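Local coordinates for DNA repair and telomere maintenance protein nbs1 (PDB 3HUF) that serves as the adaptor subunit of the MRN complex in DNA double-strand break repair, its N-terminal FHA and BRCT domains recognising phosphorylated partners such as Ctp1, at residues Leu142-Asn154 / Gly164-Asp178. Numbering follows the deposited sequence.
Sequences LRDSDATTHFVMN and GTMYAFLKKTVIIDD
His150, Phe151 and Val152 pair in parallel with Val174, Ile175 and Ile176, the strand axes 4.6 Å apart at 30°. Four backbone hydrogen bonds tie them: Val174 N to Thr149 O, Phe151 N to Val174 O, Ile176 N to Phe151 O (2.8 Å) and Met153 N to Ile176 O. Helix 163-170, closed by a Schellman motif at Lys172, runs back nearly antiparallel to strand 150-152, completing a beta-alpha-beta crossover. Phe151, its CG anti to the backbone N (chi1 179°), reaches the helix: Gly164 O sits 3.6 Å above one ring face, toward the rim, and Ala168 CB touches CG at 3.7 Å. Met153 brings CE tightly against Thr165 CG2 (3.4 Å). On the other sheet face, His150 CD2 lies 3.6 Å from Val174 CB. Lys171 NZ forms a salt bridge with Asp144 OD1 (3.0 Å), met on its syn side; one water links Asp144 OD2, Asp146 OD1 and Tyr167 OH. With an alanine at Asp144, the Lys171 ammonium would probably lose its carboxylate mate and the water one anchor. In the first BRCT domain's sheet, strand 118-120 flanks strand 150-152; helix 198-209 packs on His150 and Val174, and helix 238-246 of the second BRCT domain meets Tyr167 and Asp144.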
loop_
_atom_site.group_PDB
_atom_site.type_symbol
_atom_site.label_atom_id
_atom_site.label_comp_id
_atom_site.label_asym_id
_atom_site.label_seq_id
_atom_site.Cartn_x
_atom_site.Cartn_y
_atom_site.Cartn_z
ATOM N N LEU A 142 10.017 -3.126 -5.819
ATOM C CA LEU A 142 11.260 -2.811 -5.146
ATOM C C LEU A 142 11.495 -1.299 -5.169
ATOM O O LEU A 142 11.869 -0.706 -4.172
ATOM C CB LEU A 142 12.418 -3.512 -5.878
ATOM C CG LEU A 142 13.467 -4.290 -5.073
ATOM C CD1 LEU A 142 14.540 -3.396 -4.435
ATOM C CD2 LEU A 142 12.810 -5.198 -4.015
ATOM N N ARG A 143 11.232 -0.690 -6.320
ATOM C CA ARG A 143 11.514 0.734 -6.551
ATOM C C ARG A 143 10.483 1.604 -5.861
ATOM O O ARG A 143 9.411 1.135 -5.471
ATOM C CB ARG A 143 11.527 1.053 -8.051
ATOM C CG ARG A 143 12.511 0.231 -8.849
ATOM C CD ARG A 143 13.912 0.605 -8.507
ATOM N NE ARG A 143 14.797 -0.560 -8.426
ATOM C CZ ARG A 143 15.575 -0.842 -7.383
ATOM N NH1 ARG A 143 15.590 -0.042 -6.319
ATOM N NH2 ARG A 143 16.345 -1.919 -7.407
ATOM N N ASP A 144 10.806 2.876 -5.722
ATOM C CA ASP A 144 9.898 3.790 -5.064
ATOM C C ASP A 144 8.610 3.981 -5.859
ATOM O O ASP A 144 8.641 4.038 -7.072
ATOM C CB ASP A 144 10.560 5.159 -4.887
ATOM C CG ASP A 144 9.724 6.068 -4.051
ATOM O OD1 ASP A 144 9.558 5.766 -2.844
ATOM O OD2 ASP A 144 9.176 7.029 -4.602
ATOM N N SER A 145 7.488 4.099 -5.161
ATOM C CA SER A 145 6.196 4.347 -5.803
ATOM C C SER A 145 5.364 5.275 -4.920
ATOM O O SER A 145 5.421 5.188 -3.700
ATOM C CB SER A 145 5.454 3.017 -6.023
ATOM O OG SER A 145 4.031 3.179 -6.084
ATOM N N ASP A 146 4.565 6.129 -5.535
ATOM C CA ASP A 146 3.654 6.987 -4.774
ATOM C C ASP A 146 2.363 6.284 -4.324
ATOM O O ASP A 146 1.595 6.844 -3.531
ATOM C CB ASP A 146 3.352 8.265 -5.557
ATOM C CG ASP A 146 4.594 9.122 -5.741
ATOM O OD1 ASP A 146 5.358 9.277 -4.758
ATOM O OD2 ASP A 146 4.823 9.623 -6.863
ATOM N N ALA A 147 2.159 5.051 -4.797
ATOM C CA ALA A 147 1.002 4.251 -4.426
ATOM C C ALA A 147 1.275 3.225 -3.308
ATOM O O ALA A 147 0.348 2.554 -2.832
ATOM C CB ALA A 147 0.427 3.547 -5.668
ATOM N N THR A 148 2.538 3.080 -2.922
ATOM C CA THR A 148 2.945 2.208 -1.804
ATOM C C THR A 148 2.194 2.590 -0.547
ATOM O O THR A 148 2.157 3.775 -0.182
ATOM C CB THR A 148 4.443 2.367 -1.500
ATOM O OG1 THR A 148 5.197 1.904 -2.612
ATOM C CG2 THR A 148 4.851 1.549 -0.276
ATOM N N THR A 149 1.565 1.593 0.084
ATOM C CA THR A 149 0.955 1.773 1.397
ATOM C C THR A 149 1.783 1.117 2.515
ATOM O O THR A 149 1.728 1.553 3.657
ATOM C CB THR A 149 -0.489 1.199 1.446
ATOM O OG1 THR A 149 -0.458 -0.175 1.051
ATOM C CG2 THR A 149 -1.417 1.959 0.494
ATOM N N HIS A 150 2.535 0.054 2.188
ATOM C CA HIS A 150 3.293 -0.686 3.212
ATOM C C HIS A 150 4.666 -0.985 2.697
ATOM O O HIS A 150 4.848 -1.180 1.487
ATOM C CB HIS A 150 2.604 -2.001 3.566
ATOM C CG HIS A 150 1.264 -1.827 4.204
ATOM N ND1 HIS A 150 0.138 -1.476 3.487
ATOM C CD2 HIS A 150 0.864 -1.968 5.491
ATOM C CE1 HIS A 150 -0.898 -1.393 4.306
ATOM N NE2 HIS A 150 -0.489 -1.707 5.525
ATOM N N PHE A 151 5.628 -1.041 3.617
ATOM C CA PHE A 151 7.017 -1.248 3.269
ATOM C C PHE A 151 7.570 -2.358 4.127
ATOM O O PHE A 151 7.508 -2.263 5.344
ATOM C CB PHE A 151 7.829 0.034 3.509
ATOM C CG PHE A 151 9.298 -0.109 3.183
ATOM C CD1 PHE A 151 9.760 0.150 1.910
ATOM C CD2 PHE A 151 10.216 -0.521 4.164
ATOM C CE1 PHE A 151 11.112 0.013 1.600
ATOM C CE2 PHE A 151 11.568 -0.660 3.865
ATOM C CZ PHE A 151 12.019 -0.387 2.585
ATOM N N VAL A 152 8.115 -3.396 3.487
ATOM C CA VAL A 152 8.706 -4.519 4.209
ATOM C C VAL A 152 10.187 -4.314 4.408
ATOM O O VAL A 152 10.948 -4.429 3.451
ATOM C CB VAL A 152 8.559 -5.853 3.442
ATOM C CG1 VAL A 152 9.013 -7.025 4.333
ATOM C CG2 VAL A 152 7.120 -6.037 2.957
ATOM N N MET A 153 10.601 -4.031 5.639
ATOM C CA MET A 153 12.031 -3.909 5.943
ATOM C C MET A 153 12.631 -5.289 6.068
ATOM O O MET A 153 11.922 -6.229 6.453
ATOM C CB MET A 153 12.248 -3.140 7.245
ATOM C CG MET A 153 11.360 -3.591 8.367
ATOM S SD MET A 153 11.866 -3.119 10.034
ATOM C CE MET A 153 12.416 -1.472 9.844
ATOM N N ASN A 154 13.923 -5.420 5.753
ATOM C CA ASN A 154 14.645 -6.667 6.031
ATOM C C ASN A 154 14.708 -6.929 7.531
ATOM O O ASN A 154 14.583 -5.995 8.338
ATOM C CB ASN A 154 16.085 -6.674 5.469
ATOM C CG ASN A 154 16.153 -6.318 3.996
ATOM O OD1 ASN A 154 15.154 -6.425 3.261
ATOM N ND2 ASN A 154 17.340 -5.871 3.550
ATOM N N GLY A 164 15.849 3.017 2.355
ATOM C CA GLY A 164 14.480 2.721 1.936
ATOM C C GLY A 164 13.550 2.724 3.132
ATOM O O GLY A 164 12.415 3.230 3.065
ATOM N N THR A 165 14.047 2.177 4.241
ATOM C CA THR A 165 13.274 2.137 5.476
ATOM C C THR A 165 13.087 3.531 6.053
ATOM O O THR A 165 11.976 3.895 6.427
ATOM C CB THR A 165 13.918 1.222 6.518
ATOM O OG1 THR A 165 14.138 -0.064 5.932
ATOM C CG2 THR A 165 13.003 1.078 7.719
ATOM N N MET A 166 14.174 4.302 6.102
ATOM C CA MET A 166 14.144 5.662 6.625
ATOM C C MET A 166 13.140 6.514 5.852
ATOM O O MET A 166 12.358 7.273 6.443
ATOM C CB MET A 166 15.518 6.303 6.494
ATOM C CG MET A 166 16.650 5.609 7.230
ATOM S SD MET A 166 18.251 6.244 6.662
ATOM C CE MET A 166 19.390 5.129 7.522
ATOM N N TYR A 167 13.188 6.375 4.524
ATOM C CA TYR A 167 12.310 7.078 3.620
ATOM C C TYR A 167 10.849 6.702 3.818
ATOM O O TYR A 167 10.002 7.589 3.918
ATOM C CB TYR A 167 12.733 6.851 2.170
ATOM C CG TYR A 167 12.001 7.745 1.194
ATOM C CD1 TYR A 167 11.894 9.125 1.419
ATOM C CD2 TYR A 167 11.419 7.220 0.041
ATOM C CE1 TYR A 167 11.228 9.952 0.529
ATOM C CE2 TYR A 167 10.759 8.042 -0.860
ATOM C CZ TYR A 167 10.665 9.396 -0.618
ATOM O OH TYR A 167 9.981 10.179 -1.518
ATOM N N ALA A 168 10.565 5.395 3.912
ATOM C CA ALA A 168 9.217 4.920 4.180
ATOM C C ALA A 168 8.673 5.479 5.490
ATOM O O ALA A 168 7.533 5.940 5.552
ATOM C CB ALA A 168 9.175 3.420 4.203
ATOM N N PHE A 169 9.491 5.433 6.539
ATOM C CA PHE A 169 9.115 5.999 7.832
ATOM C C PHE A 169 8.694 7.468 7.725
ATOM O O PHE A 169 7.668 7.885 8.276
ATOM C CB PHE A 169 10.300 5.884 8.794
ATOM C CG PHE A 169 9.966 6.238 10.198
ATOM C CD1 PHE A 169 9.225 5.367 10.984
ATOM C CD2 PHE A 169 10.399 7.441 10.748
ATOM C CE1 PHE A 169 8.923 5.681 12.293
ATOM C CE2 PHE A 169 10.101 7.756 12.054
ATOM C CZ PHE A 169 9.360 6.881 12.827
ATOM N N LEU A 170 9.506 8.245 7.012
ATOM C CA LEU A 170 9.292 9.679 6.890
ATOM C C LEU A 170 8.073 10.066 6.062
ATOM O O LEU A 170 7.377 11.018 6.416
ATOM C CB LEU A 170 10.545 10.363 6.350
ATOM C CG LEU A 170 11.645 10.533 7.396
ATOM C CD1 LEU A 170 12.948 10.855 6.717
ATOM C CD2 LEU A 170 11.267 11.632 8.365
ATOM N N LYS A 171 7.806 9.341 4.973
ATOM C CA LYS A 171 6.606 9.638 4.178
ATOM C C LYS A 171 5.328 8.971 4.730
ATOM O O LYS A 171 4.301 8.895 4.054
ATOM C CB LYS A 171 6.817 9.416 2.654
ATOM C CG LYS A 171 7.586 8.176 2.232
ATOM C CD LYS A 171 7.493 7.956 0.717
ATOM C CE LYS A 171 7.756 6.485 0.332
ATOM N NZ LYS A 171 7.183 6.146 -1.027
ATOM N N LYS A 172 5.418 8.505 5.977
ATOM C CA LYS A 172 4.286 7.966 6.747
ATOM C C LYS A 172 3.707 6.657 6.221
ATOM O O LYS A 172 2.531 6.341 6.431
ATOM C CB LYS A 172 3.214 9.036 6.996
ATOM C CG LYS A 172 3.711 10.156 7.917
ATOM C CD LYS A 172 2.944 11.449 7.713
ATOM C CE LYS A 172 3.338 12.468 8.766
ATOM N NZ LYS A 172 2.425 13.653 8.750
ATOM N N THR A 173 4.553 5.895 5.535
ATOM C CA THR A 173 4.207 4.562 5.089
ATOM C C THR A 173 4.202 3.651 6.320
ATOM O O THR A 173 4.916 3.910 7.284
ATOM C CB THR A 173 5.227 4.086 4.063
ATOM O OG1 THR A 173 5.300 5.058 3.020
ATOM C CG2 THR A 173 4.842 2.752 3.458
ATOM N N VAL A 174 3.359 2.622 6.295
ATOM C CA VAL A 174 3.306 1.618 7.352
ATOM C C VAL A 174 4.453 0.618 7.149
ATOM O O VAL A 174 4.579 -0.001 6.104
ATOM C CB VAL A 174 1.928 0.889 7.350
ATOM C CG1 VAL A 174 1.859 -0.164 8.461
ATOM C CG2 VAL A 174 0.791 1.894 7.503
ATOM N N ILE A 175 5.311 0.469 8.157
ATOM C CA ILE A 175 6.453 -0.415 8.019
ATOM C C ILE A 175 6.117 -1.776 8.599
ATOM O O ILE A 175 5.664 -1.898 9.723
ATOM C CB ILE A 175 7.727 0.201 8.654
ATOM C CG1 ILE A 175 8.127 1.477 7.888
ATOM C CG2 ILE A 175 8.878 -0.830 8.692
ATOM C CD1 ILE A 175 9.200 2.257 8.590
ATOM N N ILE A 176 6.299 -2.817 7.806
ATOM C CA ILE A 176 5.970 -4.141 8.289
ATOM C C ILE A 176 7.197 -5.022 8.179
ATOM O O ILE A 176 8.248 -4.581 7.693
ATOM C CB ILE A 176 4.790 -4.744 7.484
ATOM C CG1 ILE A 176 5.082 -4.681 5.980
ATOM C CG2 ILE A 176 3.490 -4.023 7.839
ATOM C CD1 ILE A 176 3.995 -5.287 5.113
ATOM N N ASP A 177 7.056 -6.266 8.610
ATOM C CA ASP A 177 8.104 -7.231 8.397
ATOM C C ASP A 177 7.556 -8.603 8.064
ATOM O O ASP A 177 6.356 -8.777 7.867
ATOM C CB ASP A 177 9.094 -7.272 9.578
ATOM C CG ASP A 177 8.463 -7.722 10.894
ATOM O OD1 ASP A 177 9.148 -7.574 11.914
ATOM O OD2 ASP A 177 7.321 -8.238 10.948
ATOM N N ASP A 178 8.492 -9.546 7.986
ATOM C CA ASP A 178 8.292 -10.976 7.783
ATOM C C ASP A 178 7.104 -11.575 8.538
ATOM O O ASP A 178 6.339 -12.357 7.977
ATOM C CB ASP A 178 9.576 -11.658 8.284
ATOM C CG ASP A 178 9.828 -12.973 7.631
ATOM O OD1 ASP A 178 10.445 -12.962 6.542
ATOM O OD2 ASP A 178 9.442 -14.014 8.223
HETATM O O HOH W 1 7.709 8.792 -2.982
HETATM O O HOH W 2 7.504 3.662 -2.450
HETATM O O HOH W 3 11.339 -8.695 7.483
#